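Local structure of putative Outer membrane protein (Helicobacter pylori, 6GW5) at residues E354-Y359 with Y397-N402; Q27-A32 with S350-I355; Q376-D381 with P403-N408. The protein serves as the SabA adhesin of the outer membrane, its extracellular domain probably binding host glycans in the manner of a lectin. One frame throughout, in Å; residues are numbered along the deposited sequence.

Contact 1: residues E354-Y359 with Y397-N402; sequences EIVTTY and YNYQIN
The ring of Tyr399 lies over the side chain of Tyr359, and this pair forms the dense half of the contact. The two rings make an offset stack, with centroids 4.4 Å apart. The overlap is partial: Tyr399 CE1 sits over one face of the Tyr359 ring, displaced toward its rim. In return, Tyr359 CB makes a CH-pi contact over a face of Tyr399, 3.9 Å from the centroid of the Tyr399 ring. With its CG anti to the backbone N (chi1 159°), Tyr359 turns CB and ring toward Tyr399; the two side chains cross at about a right angle although their ring planes are only 28° apart. Ile355 meets Tyr399 elsewhere: its CD1 lies in the ring plane at the edge, 3.8 Å from Tyr399 CD2, while its CG1 is equally far from Tyr399 CE2.

Packing is looser toward Tyr397. Here Val356 CG2 approaches the ring edge, 3.8 Å from Tyr397 CE1, and Ile355 CG2 meets Tyr397 CD1 obliquely at the same distance. Area bears out the contrast: the helix buries 106 Å² of Tyr399 but only 46 Å² of Tyr397, and Val356 loses 32 Å². Tyr397, Val356 and also Tyr359 stay partly exposed.

Lys26 of helix 3-32 hydrogen-bonds to Tyr399 O, and Ile383 packs on both Tyr359 and Tyr399. Backbone hydrogen bonds of Gln400 with Thr384 and of Asn402 with Ile382 define a short two-stranded antiparallel ribbon, docked on helix 348-370 by Tyr397 and Tyr399 just before strand 400-401.

Contact 2: residues Q27-A32 with S350-I355; sequences QSIQNA and SNQTEI
Ile29 and Asn351 face each other where helix 3-32 and helix 348-370 run side by side as an antiparallel helix pair, the first of them within a predicted coiled coil. The short axes of 27-32 and 350-355 approach to 10.1 Å, with their N-to-C directions at 149°. The Ile29 and Asn351 CA atoms, 6.9 Å apart, are the nearest across the two segments.

Asn351 is the first residue of the second segment to touch. Its aliphatic base lies beside Ile29, with CB 4.0 Å from Ile29 CG1, the two side chains sliding past each other in opposite directions. Its amide turns to the neighbouring Ser28: with CG beside the backbone N (chi1 -74°), ND2 comes within 3.6 Å of Ser28 CB. The polar end of Ser28 is engaged elsewhere, since its OG hydrogen-bonds to Asp344, whose carboxylate also receives Asn31 ND2. This fastens helix 3-32 to the end of helix 317-346, just before helix 348-370 begins.

Gln352 adds a marginal contact, its CG 4.4 Å from Ile29 CD1, with the backbone N a little closer. Ile355, one helical turn after Asn351, supplies the apolar partner: its CG2 stands 3.7 Å from Ile29 CD1, and the two isoleucines meet at a slant. Leu25 on the helix 3-32 side and Leu348 on the other carry this apolar strip further along the interface.

The polar margin is bridged by one water. It accepts a hydrogen bond from Asn351 ND2 at 2.8 Å and donates a weak one to the backbone oxygen Ser28 O at 3.1 Å.

Contact 3: residues Q376-D381 with P403-N408; sequences QVNTKD and PEQQSN
Val377 and Asn408 make the first touch between the loop 376-381 and the helix that starts at 403. Val377 CG1, anti to the backbone N (chi1 -175°), reaches the aliphatic base of Asn408, 4.0 Å from its CB. This packing accompanies the polar part of the contact, in which a single glutamine amide binds two carbonyls of the loop.

Asn378 offers its backbone oxygen to Gln405, whose NE2 donates to Asn378 O over 3.1 Å in a nearly straight bond (177°). The oxygen lies in the amide plane of Gln405, although the donor stands well above the carbonyl plane of Asn378. The Asn378 side chain meanwhile folds back on its own loop: its OD1 accepts from Lys380 N at 3.2 Å, forming an Asx turn. The turn is consistent with both carbonyls lying within reach of one nitrogen.

Thr379, at the middle of the turn, directs its CB away from helix 403-415. Lys380 then contributes the second acceptor, with Gln405 NE2 donating to Lys380 O, also at 3.1 Å and at 164°, again from above the carbonyl plane. Both bonds lie near the amide plane of Gln405, so together they fix the rotation of that group. The Gln405 chain, extended beyond CG, carries the amide across.

Asn402 is the N-cap of helix 403-415, and Gln406 on Leu19 sets that helix against helix 3-32. Thr379 packs on Ser366 and Ser370 of helix 348-370 and on Leu15 of helix 3-32; with the bonds to Gln405, this places the loop between those two long helices and the start of helix 403-415.

Starting at the N terminus, helix 3-32 supplies one side of contact 2, which closes a loop of 317 residues when the chain returns on helix 348-370. Contact 1 opens on that same helix, sharing Glu354 and Ile355 with contact 2, and Tyr397 also packs on Gln352 and Ile29. The loop of contact 3 opens before contact 1 closes, so the two cross: the chain passes 354-359, 376-381, 397-402 and 403-408 in turn. Their centres are about 16 Å apart, and Ile401 touches Gln406. Together the contacts gather helix 3-32, helix 348-370, the two-stranded ribbon and helix 403-415 at one end of the elongated domain.

Contact 1: residues E354-Y359 with Y397-N402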
loop_
_atom_site.group_PDB
_atom_site.type_symbol
_atom_site.label_atom_id
_atom_site.label_comp_id
_atom_site.label_asym_id
_atom_site.label_seq_id
_atom_site.Cartn_x
_atom_site.Cartn_y
_atom_site.Cartn_z
ATOM N N GLU A 354 -18.461 26.949 -4.110
ATOM C CA GLU A 354 -18.540 26.434 -5.468
ATOM C C GLU A 354 -19.980 26.115 -5.824
ATOM O O GLU A 354 -20.373 26.289 -6.968
ATOM C CB GLU A 354 -17.688 25.170 -5.595
ATOM C CG GLU A 354 -17.620 24.601 -7.004
ATOM C CD GLU A 354 -16.624 23.451 -7.089
ATOM O OE1 GLU A 354 -15.408 23.690 -6.849
ATOM O OE2 GLU A 354 -17.063 22.316 -7.395
ATOM N N ILE A 355 -20.755 25.582 -4.881
ATOM C CA ILE A 355 -22.141 25.267 -5.199
ATOM C C ILE A 355 -22.925 26.540 -5.432
ATOM O O ILE A 355 -23.783 26.571 -6.310
ATOM C CB ILE A 355 -22.818 24.354 -4.128
ATOM C CG1 ILE A 355 -24.042 23.721 -4.739
ATOM C CG2 ILE A 355 -23.104 25.101 -2.818
ATOM C CD1 ILE A 355 -24.655 22.703 -3.828
ATOM N N VAL A 356 -22.586 27.594 -4.683
ATOM C CA VAL A 356 -23.286 28.862 -4.834
ATOM C C VAL A 356 -22.937 29.459 -6.206
ATOM O O VAL A 356 -23.839 29.825 -6.946
ATOM C CB VAL A 356 -22.999 29.856 -3.687
ATOM C CG1 VAL A 356 -23.635 31.198 -3.974
ATOM C CG2 VAL A 356 -23.542 29.347 -2.378
ATOM N N THR A 357 -21.643 29.550 -6.527
ATOM C CA THR A 357 -21.246 30.036 -7.840
ATOM C C THR A 357 -21.965 29.234 -8.911
ATOM O O THR A 357 -22.500 29.784 -9.833
ATOM C CB THR A 357 -19.743 29.902 -8.074
ATOM O OG1 THR A 357 -19.052 30.463 -6.969
ATOM C CG2 THR A 357 -19.308 30.603 -9.306
ATOM N N THR A 358 -21.943 27.928 -8.777
ATOM C CA THR A 358 -22.520 27.070 -9.772
ATOM C C THR A 358 -24.046 27.241 -9.904
ATOM O O THR A 358 -24.583 27.138 -10.983
ATOM C CB THR A 358 -22.140 25.617 -9.493
ATOM O OG1 THR A 358 -20.716 25.515 -9.483
ATOM C CG2 THR A 358 -22.680 24.681 -10.575
ATOM N N TYR A 359 -24.726 27.528 -8.812
ATOM C CA TYR A 359 -26.139 27.759 -8.869
ATOM C C TYR A 359 -26.409 29.027 -9.617
ATOM O O TYR A 359 -27.281 29.069 -10.483
ATOM C CB TYR A 359 -26.700 27.863 -7.460
ATOM C CG TYR A 359 -28.031 28.581 -7.355
ATOM C CD1 TYR A 359 -29.171 28.087 -7.958
ATOM C CD2 TYR A 359 -28.136 29.758 -6.609
ATOM C CE1 TYR A 359 -30.388 28.758 -7.841
ATOM C CE2 TYR A 359 -29.342 30.422 -6.461
ATOM C CZ TYR A 359 -30.469 29.915 -7.081
ATOM O OH TYR A 359 -31.676 30.553 -6.926
ATOM N N TYR A 397 -28.018 25.247 1.149
ATOM C CA TYR A 397 -27.336 24.681 -0.007
ATOM C C TYR A 397 -28.156 23.583 -0.696
ATOM O O TYR A 397 -27.726 23.018 -1.683
ATOM C CB TYR A 397 -25.957 24.195 0.439
ATOM C CG TYR A 397 -25.100 25.281 1.084
ATOM C CD1 TYR A 397 -24.673 26.408 0.339
ATOM C CD2 TYR A 397 -24.711 25.193 2.430
ATOM C CE1 TYR A 397 -23.872 27.393 0.917
ATOM C CE2 TYR A 397 -23.923 26.164 3.015
ATOM C CZ TYR A 397 -23.510 27.256 2.269
ATOM O OH TYR A 397 -22.743 28.191 2.889
ATOM N N ASN A 398 -29.390 23.369 -0.237
ATOM C CA ASN A 398 -30.197 22.289 -0.703
ATOM C C ASN A 398 -31.007 22.673 -1.932
ATOM O O ASN A 398 -32.204 22.706 -1.935
ATOM C CB ASN A 398 -31.055 21.857 0.442
ATOM C CG ASN A 398 -31.731 20.539 0.204
ATOM O OD1 ASN A 398 -31.330 19.756 -0.655
ATOM N ND2 ASN A 398 -32.761 20.274 0.988
ATOM N N TYR A 399 -30.316 22.944 -3.018
ATOM C CA TYR A 399 -30.974 23.420 -4.243
ATOM C C TYR A 399 -31.876 22.350 -4.801
ATOM O O TYR A 399 -31.543 21.189 -4.687
ATOM C CB TYR A 399 -29.935 23.788 -5.298
ATOM C CG TYR A 399 -29.109 24.948 -4.854
ATOM C CD1 TYR A 399 -29.613 26.232 -4.936
ATOM C CD2 TYR A 399 -27.834 24.772 -4.332
ATOM C CE1 TYR A 399 -28.872 27.317 -4.497
ATOM C CE2 TYR A 399 -27.074 25.843 -3.907
ATOM C CZ TYR A 399 -27.600 27.105 -3.972
ATOM O OH TYR A 399 -26.856 28.173 -3.552
ATOM N N GLN A 400 -33.014 22.730 -5.379
ATOM C CA GLN A 400 -33.901 21.755 -6.042
ATOM C C GLN A 400 -33.800 21.924 -7.492
ATOM O O GLN A 400 -33.937 23.009 -8.013
ATOM C CB GLN A 400 -35.371 21.857 -5.614
ATOM C CG GLN A 400 -35.595 21.591 -4.114
ATOM C CD GLN A 400 -34.945 20.292 -3.523
ATOM O OE1 GLN A 400 -33.963 20.345 -2.776
ATOM N NE2 GLN A 400 -35.544 19.144 -3.804
ATOM N N ILE A 401 -33.483 20.835 -8.137
ATOM C CA ILE A 401 -33.488 20.766 -9.576
ATOM C C ILE A 401 -34.765 20.069 -10.010
ATOM O O ILE A 401 -35.024 18.922 -9.646
ATOM C CB ILE A 401 -32.279 19.953 -10.065
ATOM C CG1 ILE A 401 -30.974 20.682 -9.687
ATOM C CG2 ILE A 401 -32.354 19.693 -11.582
ATOM C CD1 ILE A 401 -29.858 19.745 -9.371
ATOM N N ASN A 402 -35.532 20.755 -10.826
ATOM C CA ASN A 402 -36.756 20.207 -11.373
ATOM C C ASN A 402 -36.492 19.010 -12.284
ATOM O O ASN A 402 -35.847 19.140 -13.317
ATOM C CB ASN A 402 -37.494 21.290 -12.160
ATOM C CG ASN A 402 -38.859 20.836 -12.611
ATOM O OD1 ASN A 402 -38.995 19.886 -13.390
ATOM N ND2 ASN A 402 -39.879 21.482 -12.103
#

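Contact 2: residues Q27-A32 with S350-I355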
loop_
_atom_site.group_PDB
_atom_site.type_symbol
_atom_site.label_atom_id
_atom_site.label_comp_id
_atom_site.label_asym_id
_atom_site.label_seq_id
_atom_site.Cartn_x
_atom_site.Cartn_y
_atom_site.Cartn_z
ATOM N N GLN A 27 -24.336 16.246 -2.324
ATOM C CA GLN A 27 -24.040 15.031 -1.659
ATOM C C GLN A 27 -22.793 15.219 -0.800
ATOM O O GLN A 27 -22.759 14.800 0.368
ATOM C CB GLN A 27 -23.915 13.929 -2.657
ATOM C CG GLN A 27 -23.787 12.579 -2.002
ATOM C CD GLN A 27 -25.026 12.157 -1.223
ATOM O OE1 GLN A 27 -26.119 12.170 -1.753
ATOM N NE2 GLN A 27 -24.840 11.722 0.005
ATOM N N SER A 28 -21.820 15.953 -1.342
ATOM C CA SER A 28 -20.595 16.185 -0.612
ATOM C C SER A 28 -20.856 17.030 0.585
ATOM O O SER A 28 -20.301 16.748 1.655
ATOM C CB SER A 28 -19.486 16.767 -1.503
ATOM O OG SER A 28 -18.958 15.752 -2.401
ATOM N N ILE A 29 -21.714 18.046 0.423
ATOM C CA ILE A 29 -21.998 18.931 1.526
ATOM C C ILE A 29 -22.752 18.152 2.601
ATOM O O ILE A 29 -22.465 18.308 3.787
ATOM C CB ILE A 29 -22.709 20.220 1.053
ATOM C CG1 ILE A 29 -21.705 21.104 0.256
ATOM C CG2 ILE A 29 -23.249 21.008 2.247
ATOM C CD1 ILE A 29 -22.335 22.218 -0.549
ATOM N N GLN A 30 -23.670 17.266 2.187
ATOM C CA GLN A 30 -24.460 16.519 3.167
ATOM C C GLN A 30 -23.592 15.629 4.014
ATOM O O GLN A 30 -23.728 15.603 5.211
ATOM C CB GLN A 30 -25.569 15.753 2.502
ATOM C CG GLN A 30 -26.669 16.700 2.046
ATOM C CD GLN A 30 -27.644 16.063 1.043
ATOM O OE1 GLN A 30 -28.143 16.745 0.130
ATOM N NE2 GLN A 30 -27.917 14.746 1.214
ATOM N N ASN A 31 -22.690 14.923 3.345
ATOM C CA ASN A 31 -21.749 14.058 3.994
ATOM C C ASN A 31 -20.937 14.774 5.042
ATOM O O ASN A 31 -20.843 14.335 6.166
ATOM C CB ASN A 31 -20.786 13.458 2.961
ATOM C CG ASN A 31 -21.461 12.498 2.029
ATOM O OD1 ASN A 31 -22.610 12.122 2.233
ATOM N ND2 ASN A 31 -20.803 12.183 0.958
ATOM N N ALA A 32 -20.381 15.906 4.678
ATOM C CA ALA A 32 -19.609 16.662 5.624
ATOM C C ALA A 32 -20.429 17.115 6.860
ATOM O O ALA A 32 -19.893 17.186 7.940
ATOM C CB ALA A 32 -18.999 17.829 4.928
ATOM N N SER A 350 -14.988 25.290 0.703
ATOM C CA SER A 350 -14.781 25.465 -0.673
ATOM C C SER A 350 -15.970 24.892 -1.462
ATOM O O SER A 350 -16.398 25.477 -2.424
ATOM C CB SER A 350 -13.457 24.797 -1.041
ATOM O OG SER A 350 -13.437 24.640 -2.446
ATOM N N ASN A 351 -16.498 23.746 -1.078
ATOM C CA ASN A 351 -17.705 23.236 -1.755
ATOM C C ASN A 351 -18.958 24.137 -1.630
ATOM O O ASN A 351 -19.782 24.213 -2.557
ATOM C CB ASN A 351 -18.029 21.842 -1.236
ATOM C CG ASN A 351 -17.085 20.775 -1.763
ATOM O OD1 ASN A 351 -16.277 21.030 -2.616
ATOM N ND2 ASN A 351 -17.218 19.587 -1.270
ATOM N N GLN A 352 -19.076 24.832 -0.492
ATOM C CA GLN A 352 -20.114 25.803 -0.291
ATOM C C GLN A 352 -20.003 26.970 -1.244
ATOM O O GLN A 352 -20.996 27.387 -1.856
ATOM C CB GLN A 352 -20.096 26.294 1.128
ATOM C CG GLN A 352 -20.619 25.260 2.099
ATOM C CD GLN A 352 -20.323 25.630 3.561
ATOM O OE1 GLN A 352 -19.496 26.483 3.823
ATOM N NE2 GLN A 352 -20.966 24.951 4.506
ATOM N N THR A 353 -18.811 27.506 -1.396
ATOM C CA THR A 353 -18.616 28.578 -2.346
ATOM C C THR A 353 -18.932 28.136 -3.772
ATOM O O THR A 353 -19.532 28.876 -4.546
ATOM C CB THR A 353 -17.167 29.099 -2.260
ATOM O OG1 THR A 353 -16.999 29.719 -0.979
ATOM C CG2 THR A 353 -16.820 30.093 -3.405
ATOM N N GLU A 354 -18.461 26.949 -4.110
ATOM C CA GLU A 354 -18.540 26.434 -5.468
ATOM C C GLU A 354 -19.980 26.115 -5.824
ATOM O O GLU A 354 -20.373 26.289 -6.968
ATOM C CB GLU A 354 -17.688 25.170 -5.595
ATOM C CG GLU A 354 -17.620 24.601 -7.004
ATOM C CD GLU A 354 -16.624 23.451 -7.089
ATOM O OE1 GLU A 354 -15.408 23.690 -6.849
ATOM O OE2 GLU A 354 -17.063 22.316 -7.395
ATOM N N ILE A 355 -20.755 25.582 -4.881
ATOM C CA ILE A 355 -22.141 25.267 -5.199
ATOM C C ILE A 355 -22.925 26.540 -5.432
ATOM O O ILE A 355 -23.783 26.571 -6.310
ATOM C CB ILE A 355 -22.818 24.354 -4.128
ATOM C CG1 ILE A 355 -24.042 23.721 -4.739
ATOM C CG2 ILE A 355 -23.104 25.101 -2.818
ATOM C CD1 ILE A 355 -24.655 22.703 -3.828
HETATM O O HOH W 1 -18.224 19.052 1.237
#

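Contact 3: residues Q376-D381 with P403-N408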
loop_
_atom_site.group_PDB
_atom_site.type_symbol
_atom_site.label_atom_id
_atom_site.label_comp_id
_atom_site.label_asym_id
_atom_site.label_seq_id
_atom_site.Cartn_x
_atom_site.Cartn_y
_atom_site.Cartn_z
ATOM N N GLN A 376 -36.256 25.758 -27.499
ATOM C CA GLN A 376 -37.315 24.780 -27.444
ATOM C C GLN A 376 -37.613 24.272 -26.006
ATOM O O GLN A 376 -38.738 23.889 -25.698
ATOM C CB GLN A 376 -36.855 23.580 -28.306
ATOM C CG GLN A 376 -37.980 22.725 -28.843
ATOM C CD GLN A 376 -38.230 22.850 -30.348
ATOM O OE1 GLN A 376 -38.067 23.918 -30.950
ATOM N NE2 GLN A 376 -38.665 21.739 -30.959
ATOM N N VAL A 377 -36.624 24.279 -25.113
ATOM C CA VAL A 377 -36.814 23.710 -23.763
ATOM C C VAL A 377 -37.109 24.718 -22.656
ATOM O O VAL A 377 -36.371 25.699 -22.461
ATOM C CB VAL A 377 -35.587 22.899 -23.312
ATOM C CG1 VAL A 377 -35.852 22.215 -21.976
ATOM C CG2 VAL A 377 -35.234 21.859 -24.367
ATOM N N ASN A 378 -38.147 24.432 -21.870
ATOM C CA ASN A 378 -38.478 25.267 -20.712
ATOM C C ASN A 378 -37.512 25.056 -19.551
ATOM O O ASN A 378 -37.361 23.972 -19.043
ATOM C CB ASN A 378 -39.891 25.021 -20.208
ATOM C CG ASN A 378 -40.262 25.942 -19.053
ATOM O OD1 ASN A 378 -39.606 26.950 -18.813
ATOM N ND2 ASN A 378 -41.274 25.561 -18.295
ATOM N N THR A 379 -36.910 26.152 -19.135
ATOM C CA THR A 379 -35.775 26.164 -18.238
ATOM C C THR A 379 -35.954 27.168 -17.078
ATOM O O THR A 379 -35.094 27.338 -16.218
ATOM C CB THR A 379 -34.613 26.477 -19.212
ATOM O OG1 THR A 379 -33.698 25.378 -19.303
ATOM C CG2 THR A 379 -33.947 27.713 -18.886
ATOM N N LYS A 380 -37.081 27.849 -17.101
ATOM C CA LYS A 380 -37.440 28.748 -16.053
ATOM C C LYS A 380 -37.490 28.010 -14.708
ATOM O O LYS A 380 -38.216 27.008 -14.550
ATOM C CB LYS A 380 -38.800 29.402 -16.368
ATOM C CG LYS A 380 -39.412 30.270 -15.268
ATOM C CD LYS A 380 -38.733 31.632 -15.153
ATOM C CE LYS A 380 -39.435 32.562 -14.141
ATOM N NZ LYS A 380 -40.315 33.635 -14.715
ATOM N N ASP A 381 -36.725 28.514 -13.739
ATOM C CA ASP A 381 -36.686 27.930 -12.411
ATOM C C ASP A 381 -36.304 26.419 -12.428
ATOM O O ASP A 381 -36.733 25.643 -11.578
ATOM C CB ASP A 381 -38.043 28.136 -11.708
ATOM C CG ASP A 381 -38.308 29.611 -11.297
ATOM O OD1 ASP A 381 -37.379 30.437 -11.167
ATOM O OD2 ASP A 381 -39.484 29.934 -11.110
ATOM N N PRO A 403 -36.996 17.839 -11.917
ATOM C CA PRO A 403 -36.617 16.662 -12.717
ATOM C C PRO A 403 -37.268 16.543 -14.103
ATOM O O PRO A 403 -36.647 15.958 -14.983
ATOM C CB PRO A 403 -37.025 15.499 -11.821
ATOM C CG PRO A 403 -38.149 16.046 -11.006
ATOM C CD PRO A 403 -37.851 17.487 -10.768
ATOM N N GLU A 404 -38.500 17.043 -14.287
ATOM C CA GLU A 404 -39.143 17.061 -15.644
ATOM C C GLU A 404 -38.273 17.880 -16.585
ATOM O O GLU A 404 -37.912 17.437 -17.660
ATOM C CB GLU A 404 -40.594 17.643 -15.729
ATOM C CG GLU A 404 -41.469 17.699 -14.479
ATOM C CD GLU A 404 -41.744 16.338 -13.825
ATOM O OE1 GLU A 404 -41.687 16.306 -12.575
ATOM O OE2 GLU A 404 -42.017 15.309 -14.515
ATOM N N GLN A 405 -37.934 19.082 -16.146
ATOM C CA GLN A 405 -37.213 20.008 -16.987
ATOM C C GLN A 405 -35.787 19.512 -17.236
ATOM O O GLN A 405 -35.229 19.728 -18.318
ATOM C CB GLN A 405 -37.213 21.403 -16.370
ATOM C CG GLN A 405 -38.583 22.008 -16.083
ATOM C CD GLN A 405 -38.477 23.339 -15.366
ATOM O OE1 GLN A 405 -38.792 23.453 -14.188
ATOM N NE2 GLN A 405 -38.009 24.356 -16.080
ATOM N N GLN A 406 -35.202 18.826 -16.260
ATOM C CA GLN A 406 -33.872 18.279 -16.447
ATOM C C GLN A 406 -33.936 17.112 -17.420
ATOM O O GLN A 406 -33.073 16.975 -18.278
ATOM C CB GLN A 406 -33.247 17.825 -15.125
ATOM C CG GLN A 406 -31.894 17.141 -15.297
ATOM C CD GLN A 406 -31.204 16.853 -13.978
ATOM O OE1 GLN A 406 -31.839 16.421 -13.009
ATOM N NE2 GLN A 406 -29.887 17.101 -13.934
ATOM N N SER A 407 -34.934 16.259 -17.252
ATOM C CA SER A 407 -35.186 15.174 -18.195
ATOM C C SER A 407 -35.359 15.723 -19.620
ATOM O O SER A 407 -34.698 15.263 -20.557
ATOM C CB SER A 407 -36.426 14.390 -17.759
ATOM O OG SER A 407 -36.575 13.199 -18.499
ATOM N N ASN A 408 -36.227 16.727 -19.763
ATOM C CA ASN A 408 -36.413 17.413 -21.048
ATOM C C ASN A 408 -35.084 17.871 -21.633
ATOM O O ASN A 408 -34.807 17.672 -22.805
ATOM C CB ASN A 408 -37.348 18.652 -20.917
ATOM C CG ASN A 408 -38.836 18.296 -20.815
ATOM O OD1 ASN A 408 -39.255 17.188 -21.124
ATOM N ND2 ASN A 408 -39.633 19.254 -20.382
#